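Local coordinates for bifunctional GH43-CE protein (Bacteroides eggerthii, PDB 6MLY) that probably hydrolyses xylan-derived substrates, joining a family 43 glycoside hydrolase domain with predicted beta-xylosidase activity to a carbohydrate esterase domain, at residues A[361-366]-A[403-408]; A[475-480]-A[485-490]; A[727-732]-A[782-787]. All blocks are in the same frame, centred on the assembly; numbering follows the deposited sequence.

Contact 1. Residues A[361-366]-A[403-408]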
# COMPACT_ATOMS: atom_id res chain seq x y z
N THR A 361 -8.53 -19.60 10.86
CA THR A 361 -8.10 -20.05 9.53
C THR A 361 -7.97 -18.85 8.58
O THR A 361 -7.43 -18.99 7.48
CB THR A 361 -9.11 -21.03 8.91
OG1 THR A 361 -9.77 -21.74 9.96
CG2 THR A 361 -8.46 -22.00 7.95
N SER A 362 -8.49 -17.70 9.00
CA SER A 362 -8.57 -16.49 8.21
C SER A 362 -8.15 -15.30 9.08
O SER A 362 -8.49 -15.25 10.27
CB SER A 362 -9.97 -16.30 7.66
OG SER A 362 -10.08 -15.09 6.91
N PHE A 363 -7.42 -14.36 8.48
CA PHE A 363 -7.07 -13.10 9.13
C PHE A 363 -8.34 -12.28 9.40
O PHE A 363 -8.44 -11.64 10.45
CB PHE A 363 -6.06 -12.32 8.28
CG PHE A 363 -5.60 -11.02 8.88
CD1 PHE A 363 -5.33 -10.91 10.24
CD2 PHE A 363 -5.41 -9.90 8.08
CE1 PHE A 363 -4.89 -9.71 10.78
CE2 PHE A 363 -4.97 -8.70 8.63
CZ PHE A 363 -4.71 -8.61 9.98
N THR A 364 -9.32 -12.32 8.48
CA THR A 364 -10.49 -11.44 8.53
C THR A 364 -11.58 -12.01 9.46
O THR A 364 -12.60 -11.35 9.71
CB THR A 364 -11.05 -11.15 7.13
OG1 THR A 364 -11.77 -12.29 6.66
CG2 THR A 364 -9.98 -10.76 6.14
N GLN A 365 -11.36 -13.23 9.98
CA GLN A 365 -12.22 -13.82 11.01
C GLN A 365 -11.56 -13.70 12.39
O GLN A 365 -12.07 -14.26 13.37
CB GLN A 365 -12.54 -15.28 10.67
CG GLN A 365 -13.31 -15.46 9.37
CD GLN A 365 -14.61 -14.70 9.33
OE1 GLN A 365 -14.84 -13.87 8.45
NE2 GLN A 365 -15.48 -14.96 10.30
N ALA A 366 -10.45 -12.95 12.49
CA ALA A 366 -9.78 -12.71 13.76
C ALA A 366 -10.50 -11.60 14.54
O ALA A 366 -11.02 -10.64 13.95
CB ALA A 366 -8.32 -12.38 13.53
N ARG A 403 -10.00 -6.43 2.39
CA ARG A 403 -10.11 -7.78 1.84
C ARG A 403 -8.76 -8.17 1.24
O ARG A 403 -8.22 -9.23 1.54
CB ARG A 403 -11.20 -7.86 0.77
CG ARG A 403 -11.31 -9.21 0.08
CD ARG A 403 -12.12 -9.11 -1.20
NE ARG A 403 -12.54 -10.42 -1.69
CZ ARG A 403 -13.69 -11.02 -1.38
NH1 ARG A 403 -14.58 -10.41 -0.61
NH2 ARG A 403 -13.95 -12.23 -1.85
N LYS A 404 -8.24 -7.27 0.39
CA LYS A 404 -6.91 -7.34 -0.16
C LYS A 404 -5.96 -6.59 0.77
O LYS A 404 -5.61 -5.44 0.53
CB LYS A 404 -6.92 -6.75 -1.58
CG LYS A 404 -7.87 -7.47 -2.53
CD LYS A 404 -7.56 -7.22 -3.99
CE LYS A 404 -8.40 -8.09 -4.90
NZ LYS A 404 -8.18 -7.74 -6.32
N TYR A 405 -5.54 -7.29 1.84
CA TYR A 405 -4.79 -6.71 2.96
C TYR A 405 -3.29 -6.92 2.76
O TYR A 405 -2.89 -7.62 1.83
CB TYR A 405 -5.23 -7.33 4.29
CG TYR A 405 -5.15 -8.83 4.34
CD1 TYR A 405 -6.28 -9.61 4.15
CD2 TYR A 405 -3.95 -9.49 4.59
CE1 TYR A 405 -6.23 -10.99 4.20
CE2 TYR A 405 -3.88 -10.87 4.64
CZ TYR A 405 -5.02 -11.63 4.44
OH TYR A 405 -4.98 -12.99 4.49
N GLY A 406 -2.50 -6.33 3.66
CA GLY A 406 -1.06 -6.58 3.77
C GLY A 406 -0.62 -6.57 5.22
O GLY A 406 -0.89 -5.62 5.94
N GLN A 407 0.07 -7.64 5.64
CA GLN A 407 0.53 -7.83 7.02
C GLN A 407 2.04 -7.61 7.10
O GLN A 407 2.73 -7.60 6.09
CB GLN A 407 0.19 -9.24 7.51
CG GLN A 407 -1.31 -9.49 7.62
CD GLN A 407 -1.63 -10.93 7.97
OE1 GLN A 407 -1.22 -11.87 7.28
NE2 GLN A 407 -2.40 -11.10 9.03
N VAL A 408 2.52 -7.41 8.33
CA VAL A 408 3.93 -7.49 8.70
C VAL A 408 3.99 -7.68 10.22
O VAL A 408 3.48 -6.83 10.96
CB VAL A 408 4.74 -6.26 8.24
CG1 VAL A 408 4.30 -4.98 8.93
CG2 VAL A 408 6.23 -6.48 8.44
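Phe-363 meets both Tyr-405 and Gln-407 with its ring, and so joins the loop carrying 361-366 to strand 406-411 and the residue just before it in the concanavalin A-like beta-sandwich. The aromatic part of the contact is a T-shaped pair: the ring centroids of Phe-363 and Tyr-405 are 5.1 Å apart and the planes stand at 70°. Phe-363 supplies the edge, its CD2 lying 3.7 Å above the Tyr-405 ring plane, over the ring centre. With CG anti to the backbone N (chi1 -178°), the Phe-363 ring points to the 403-408 segment. Phe-492 forms a further edge-to-face pair with it.

The second kind of contact is amide on ring. Gln-407 points back at Phe-363, its chain extended beyond CG, so that NE2 lies 3.0 Å above the Phe-363 ring plane, over the centre. Amide and ring planes differ by 46°, an inclined arrangement and not a parallel stack. Further back along the chain, Gln-407 CG makes a CH-pi contact, 4.3 Å from the Phe-363 centroid. The amide nitrogen also has a weak hydrogen bond to Tyr-494 OH.

Thr-364 CG2 adds a peripheral contact, 4.2 Å from Tyr-405 CE1.

Hydrogen bonds of backbone and side chains shape the loop that presents Phe-363. A type I turn runs from Phe-363 to Ala-366, with Ala-366 N bonded to Phe-363 O at 3.1 Å. Thr-364 O and Gln-365 NE2 bond to Tyr-91 OH and Lys-88 O, tying the turn to the part of the chain assigned to the family 43 glycoside hydrolase. Just ahead of the turn, Ser-362 OG accepts from Thr-364 N at 3.3 Å, forming an ST turn.

Contact 2. Residues A[475-480]-A[485-490]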
# COMPACT_ATOMS: atom_id res chain seq x y z
N LEU A 475 2.24 -3.59 -1.50
CA LEU A 475 0.82 -3.94 -1.48
C LEU A 475 0.05 -3.00 -2.42
O LEU A 475 -0.21 -1.85 -2.06
CB LEU A 475 0.30 -3.82 -0.04
CG LEU A 475 -1.19 -4.13 0.14
CD1 LEU A 475 -1.46 -5.61 -0.04
CD2 LEU A 475 -1.69 -3.65 1.49
N LYS A 476 -0.30 -3.50 -3.61
CA LYS A 476 -1.15 -2.75 -4.55
C LYS A 476 -2.58 -2.71 -4.00
O LYS A 476 -3.41 -3.56 -4.32
CB LYS A 476 -1.12 -3.37 -5.95
CG LYS A 476 0.19 -3.23 -6.70
CD LYS A 476 0.74 -1.82 -6.73
CE LYS A 476 1.86 -1.63 -7.73
NZ LYS A 476 1.37 -1.62 -9.13
N MET A 477 -2.85 -1.70 -3.15
CA MET A 477 -4.14 -1.51 -2.51
C MET A 477 -5.22 -1.35 -3.59
O MET A 477 -5.03 -0.62 -4.56
CB MET A 477 -4.13 -0.26 -1.63
CG MET A 477 -3.27 -0.40 -0.38
SD MET A 477 -2.81 1.23 0.33
CE MET A 477 -2.93 0.80 2.09
N GLN A 478 -6.35 -2.07 -3.43
CA GLN A 478 -7.54 -1.86 -4.25
C GLN A 478 -8.76 -1.67 -3.33
O GLN A 478 -8.93 -2.38 -2.33
CB GLN A 478 -7.77 -3.01 -5.23
CG GLN A 478 -8.78 -2.67 -6.33
CD GLN A 478 -9.33 -3.86 -7.08
OE1 GLN A 478 -8.83 -4.97 -7.00
NE2 GLN A 478 -10.40 -3.62 -7.83
N TYR A 479 -9.61 -0.70 -3.69
CA TYR A 479 -10.83 -0.39 -2.97
C TYR A 479 -11.93 -1.36 -3.41
O TYR A 479 -12.69 -1.07 -4.34
CB TYR A 479 -11.22 1.07 -3.19
CG TYR A 479 -12.41 1.51 -2.37
CD1 TYR A 479 -12.28 1.83 -1.03
CD2 TYR A 479 -13.68 1.59 -2.94
CE1 TYR A 479 -13.37 2.22 -0.27
CE2 TYR A 479 -14.78 1.98 -2.19
CZ TYR A 479 -14.62 2.30 -0.86
OH TYR A 479 -15.69 2.69 -0.10
N THR A 480 -12.00 -2.51 -2.74
CA THR A 480 -12.92 -3.60 -3.06
C THR A 480 -14.18 -3.48 -2.20
O THR A 480 -14.18 -2.77 -1.19
CB THR A 480 -12.22 -4.96 -2.89
OG1 THR A 480 -11.87 -5.17 -1.52
CG2 THR A 480 -10.95 -5.08 -3.71
N MET A 485 -14.90 -0.10 2.54
CA MET A 485 -14.32 0.81 3.51
C MET A 485 -12.90 1.15 3.07
O MET A 485 -12.31 0.44 2.25
CB MET A 485 -14.29 0.14 4.89
CG MET A 485 -13.91 1.07 6.02
SD MET A 485 -13.74 0.19 7.59
CE MET A 485 -15.44 -0.32 7.85
N GLY A 486 -12.37 2.27 3.59
CA GLY A 486 -10.99 2.66 3.39
C GLY A 486 -10.05 1.66 4.04
O GLY A 486 -10.44 0.90 4.94
N TYR A 487 -8.80 1.66 3.57
CA TYR A 487 -7.75 0.88 4.20
C TYR A 487 -7.46 1.50 5.57
O TYR A 487 -7.28 2.70 5.68
CB TYR A 487 -6.50 0.81 3.31
CG TYR A 487 -6.53 -0.30 2.30
CD1 TYR A 487 -7.51 -0.35 1.33
CD2 TYR A 487 -5.58 -1.31 2.31
CE1 TYR A 487 -7.56 -1.38 0.39
CE2 TYR A 487 -5.61 -2.34 1.38
CZ TYR A 487 -6.60 -2.38 0.42
OH TYR A 487 -6.63 -3.39 -0.49
N ARG A 488 -7.43 0.65 6.60
CA ARG A 488 -7.13 1.06 7.95
C ARG A 488 -5.80 0.43 8.39
O ARG A 488 -5.46 -0.68 7.99
CB ARG A 488 -8.28 0.64 8.87
CG ARG A 488 -9.56 1.46 8.70
CD ARG A 488 -10.63 1.04 9.69
NE ARG A 488 -11.73 2.00 9.80
CZ ARG A 488 -11.83 2.94 10.73
NH1 ARG A 488 -10.96 3.01 11.73
NH2 ARG A 488 -12.81 3.83 10.67
N PHE A 489 -5.05 1.19 9.20
CA PHE A 489 -4.00 0.63 10.03
C PHE A 489 -4.65 -0.31 11.04
O PHE A 489 -5.77 -0.07 11.48
CB PHE A 489 -3.20 1.75 10.71
CG PHE A 489 -2.43 2.62 9.75
CD1 PHE A 489 -1.38 2.10 9.00
CD2 PHE A 489 -2.75 3.96 9.59
CE1 PHE A 489 -0.68 2.90 8.12
CE2 PHE A 489 -2.04 4.75 8.70
CZ PHE A 489 -1.01 4.22 7.96
N ALA A 490 -3.95 -1.40 11.39
CA ALA A 490 -4.53 -2.48 12.18
C ALA A 490 -3.45 -3.12 13.07
O ALA A 490 -2.48 -3.67 12.55
CB ALA A 490 -5.16 -3.49 11.25
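Tyr-487 lays one ring face against Met-477, whose CG makes a CH-pi contact 3.8 Å from the Tyr-487 centroid, displaced toward the rim. Met-477 CG stands anti to the carbonyl carbon (chi1 -70°), and a bend at chi3 turns CE back to the same ring. The sulfur adds a Met-aromatic contact: Met-477 SD is 4.7 Å from the Tyr-487 centroid and approaches obliquely. Leu-475 CD2 also comes in obliquely, 4.1 Å from Tyr-487 CE2. The phenol end is fixed by polar groups. Tyr-487 OH accepts a hydrogen bond from Gln-478 N at 3.2 Å, with an N-H...O angle of 150°, and is also bonded to Lys-404 O; two backbone groups therefore hold this buried hydroxyl.

Beside this cluster, Tyr-479 CE1 lies 3.3 Å from Met-485 O, and the edge of its ring faces Gly-486 N, itself hydrogen-bonded to Asp-29 OD2. In the next shell, Lys-404 NZ bonds to Gln-478 OE1.

Leu-475 lies near the end of strand 469-476, an outermost strand of one sheet of the concanavalin A-like sandwich, while Tyr-487 just precedes strand 488-491 of the other, which runs between strands 370-373 and 395-401; Leu-475 and Met-477 also rest on Leu-400 of the latter.

Contact 3. Residues A[727-732]-A[782-787]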
# COMPACT_ATOMS: atom_id res chain seq x y z
N LYS A 727 35.09 -1.71 -16.07
CA LYS A 727 35.72 -2.73 -15.25
C LYS A 727 34.67 -3.77 -14.83
O LYS A 727 33.53 -3.41 -14.53
CB LYS A 727 36.36 -2.10 -14.01
CG LYS A 727 37.88 -2.03 -14.02
CD LYS A 727 38.46 -1.11 -15.07
CE LYS A 727 39.89 -1.47 -15.42
NZ LYS A 727 40.78 -1.47 -14.24
N PHE A 728 35.07 -5.04 -14.81
CA PHE A 728 34.18 -6.15 -14.45
C PHE A 728 34.69 -6.86 -13.20
O PHE A 728 35.86 -6.81 -12.88
CB PHE A 728 34.10 -7.16 -15.61
CG PHE A 728 33.25 -6.69 -16.76
CD1 PHE A 728 33.74 -5.78 -17.68
CD2 PHE A 728 31.95 -7.16 -16.92
CE1 PHE A 728 32.95 -5.35 -18.73
CE2 PHE A 728 31.16 -6.72 -17.97
CZ PHE A 728 31.66 -5.82 -18.87
N ILE A 729 33.78 -7.54 -12.49
CA ILE A 729 34.13 -8.56 -11.52
C ILE A 729 33.24 -9.77 -11.79
O ILE A 729 32.03 -9.69 -11.60
CB ILE A 729 33.98 -8.04 -10.07
CG1 ILE A 729 35.08 -7.04 -9.72
CG2 ILE A 729 33.93 -9.21 -9.08
CD1 ILE A 729 35.25 -6.79 -8.23
N VAL A 730 33.84 -10.88 -12.23
CA VAL A 730 33.12 -12.11 -12.49
C VAL A 730 33.33 -13.03 -11.28
O VAL A 730 34.44 -13.14 -10.78
CB VAL A 730 33.59 -12.77 -13.80
CG1 VAL A 730 32.81 -14.05 -14.08
CG2 VAL A 730 33.49 -11.82 -14.97
N ILE A 731 32.24 -13.68 -10.85
CA ILE A 731 32.23 -14.57 -9.67
C ILE A 731 31.48 -15.86 -10.03
O ILE A 731 30.41 -15.80 -10.65
CB ILE A 731 31.61 -13.87 -8.45
CG1 ILE A 731 32.23 -12.49 -8.20
CG2 ILE A 731 31.69 -14.76 -7.22
CD1 ILE A 731 31.66 -11.76 -7.00
N HIS A 732 32.02 -17.01 -9.61
CA HIS A 732 31.48 -18.32 -10.00
C HIS A 732 32.01 -19.42 -9.08
O HIS A 732 33.21 -19.51 -8.82
CB HIS A 732 31.83 -18.64 -11.46
CG HIS A 732 30.84 -19.53 -12.12
ND1 HIS A 732 30.28 -19.22 -13.34
CD2 HIS A 732 30.28 -20.69 -11.73
CE1 HIS A 732 29.42 -20.16 -13.68
NE2 HIS A 732 29.40 -21.07 -12.71
N ILE A 782 30.50 -4.81 -3.13
CA ILE A 782 30.27 -3.49 -2.55
C ILE A 782 31.54 -2.64 -2.71
O ILE A 782 31.48 -1.52 -3.22
CB ILE A 782 29.83 -3.62 -1.07
CG1 ILE A 782 28.61 -4.52 -0.90
CG2 ILE A 782 29.61 -2.25 -0.45
CD1 ILE A 782 27.44 -4.17 -1.79
N ASP A 783 32.68 -3.19 -2.29
CA ASP A 783 33.96 -2.47 -2.25
C ASP A 783 34.38 -2.04 -3.66
O ASP A 783 35.00 -0.99 -3.83
CB ASP A 783 35.05 -3.32 -1.59
CG ASP A 783 34.91 -3.43 -0.09
OD1 ASP A 783 33.99 -2.81 0.46
OD2 ASP A 783 35.74 -4.13 0.53
N PHE A 784 34.04 -2.87 -4.66
CA PHE A 784 34.35 -2.60 -6.07
C PHE A 784 33.48 -1.44 -6.58
O PHE A 784 34.00 -0.45 -7.11
CB PHE A 784 34.19 -3.87 -6.91
CG PHE A 784 34.19 -3.65 -8.40
CD1 PHE A 784 35.22 -2.95 -9.02
CD2 PHE A 784 33.16 -4.14 -9.19
CE1 PHE A 784 35.21 -2.74 -10.39
CE2 PHE A 784 33.16 -3.93 -10.56
CZ PHE A 784 34.18 -3.23 -11.16
N PHE A 785 32.15 -1.56 -6.41
CA PHE A 785 31.22 -0.51 -6.85
C PHE A 785 31.58 0.83 -6.17
O PHE A 785 31.51 1.88 -6.80
CB PHE A 785 29.77 -0.92 -6.60
CG PHE A 785 29.20 -1.91 -7.59
CD1 PHE A 785 29.35 -1.72 -8.96
CD2 PHE A 785 28.50 -3.03 -7.16
CE1 PHE A 785 28.82 -2.63 -9.86
CE2 PHE A 785 27.97 -3.93 -8.07
CZ PHE A 785 28.13 -3.73 -9.42
N ALA A 786 32.00 0.75 -4.89
CA ALA A 786 32.42 1.91 -4.09
C ALA A 786 33.70 2.57 -4.64
O ALA A 786 33.81 3.79 -4.63
CB ALA A 786 32.61 1.49 -2.65
N ARG A 787 34.66 1.76 -5.10
CA ARG A 787 35.95 2.26 -5.61
C ARG A 787 35.74 3.01 -6.93
O ARG A 787 36.35 4.06 -7.16
CB ARG A 787 36.95 1.12 -5.82
CG ARG A 787 37.77 0.75 -4.59
CD ARG A 787 38.87 -0.22 -4.94
NE ARG A 787 38.38 -1.44 -5.56
CZ ARG A 787 38.14 -2.58 -4.92
NH1 ARG A 787 38.28 -2.66 -3.61
NH2 ARG A 787 37.76 -3.65 -5.60
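Ile-729 lies over one face of the Phe-784 ring, the two side chains lying alongside and pointing opposite ways. Its CG1 is 3.7 Å from the Phe-784 centroid and only 19° off the ring normal, the geometry of a CH-pi contact. The branch continues toward the root of the phenylalanine, so that Ile-729 CD1 meets Phe-784 CG at 3.3 Å. Phe-784 reaches across from the helix with CG turned anti to its own backbone nitrogen (chi1 167°), its far end directed at Lys-727. There Lys-727 O lies in the ring plane, at the edge, 3.4 Å from Phe-784 CZ. Lys-727 CB touches the same atom, at 3.8 Å from Phe-784 CZ; beyond CB the lysine chain turns off from the helix.

The pair belongs to helix-on-sheet packing in the alpha/beta-hydrolase fold of the esterase part. The axes of strand 727-732 and helix 782-787 run almost exactly antiparallel, at 176°, with a closest approach of 10.1 Å. Strand 727-733 is flanked by parallel strands 671-675 and 757-763, and Phe-784 also touches Val-673 of the first and Glu-758 of the second. Phe-728, pointing away from helix 775-789, pairs edge-to-face with Phe-747 of helix 741-752, so the strand is packed by helices on both faces. Arg-787, about one helical turn on from Phe-784, forms a salt bridge through NH2 with Glu-758 OE2.

From the N terminus, contact 1 comes first: it joins the 361-366 loop to 403-408 and closes a loop of 36 residues. Contact 2 then closes a short connection of four residues, joining the ends of strands in the two sheets of the sandwich. Contact 3 follows in the esterase part, where 49 residues intervene before the C-terminal helix 775-789 returns to strand 727-733 of the esterase sheet. The three lie in series, none nested or crossed. Contacts 1 and 2 have centres 11 Å apart and meet through Lys-404, whose O and NZ probably bond to Tyr-487 OH and Gln-478 OE1. Contact 3 is separate, its nearest atoms about 24 Å from contact 1 and about 25 Å from contact 2.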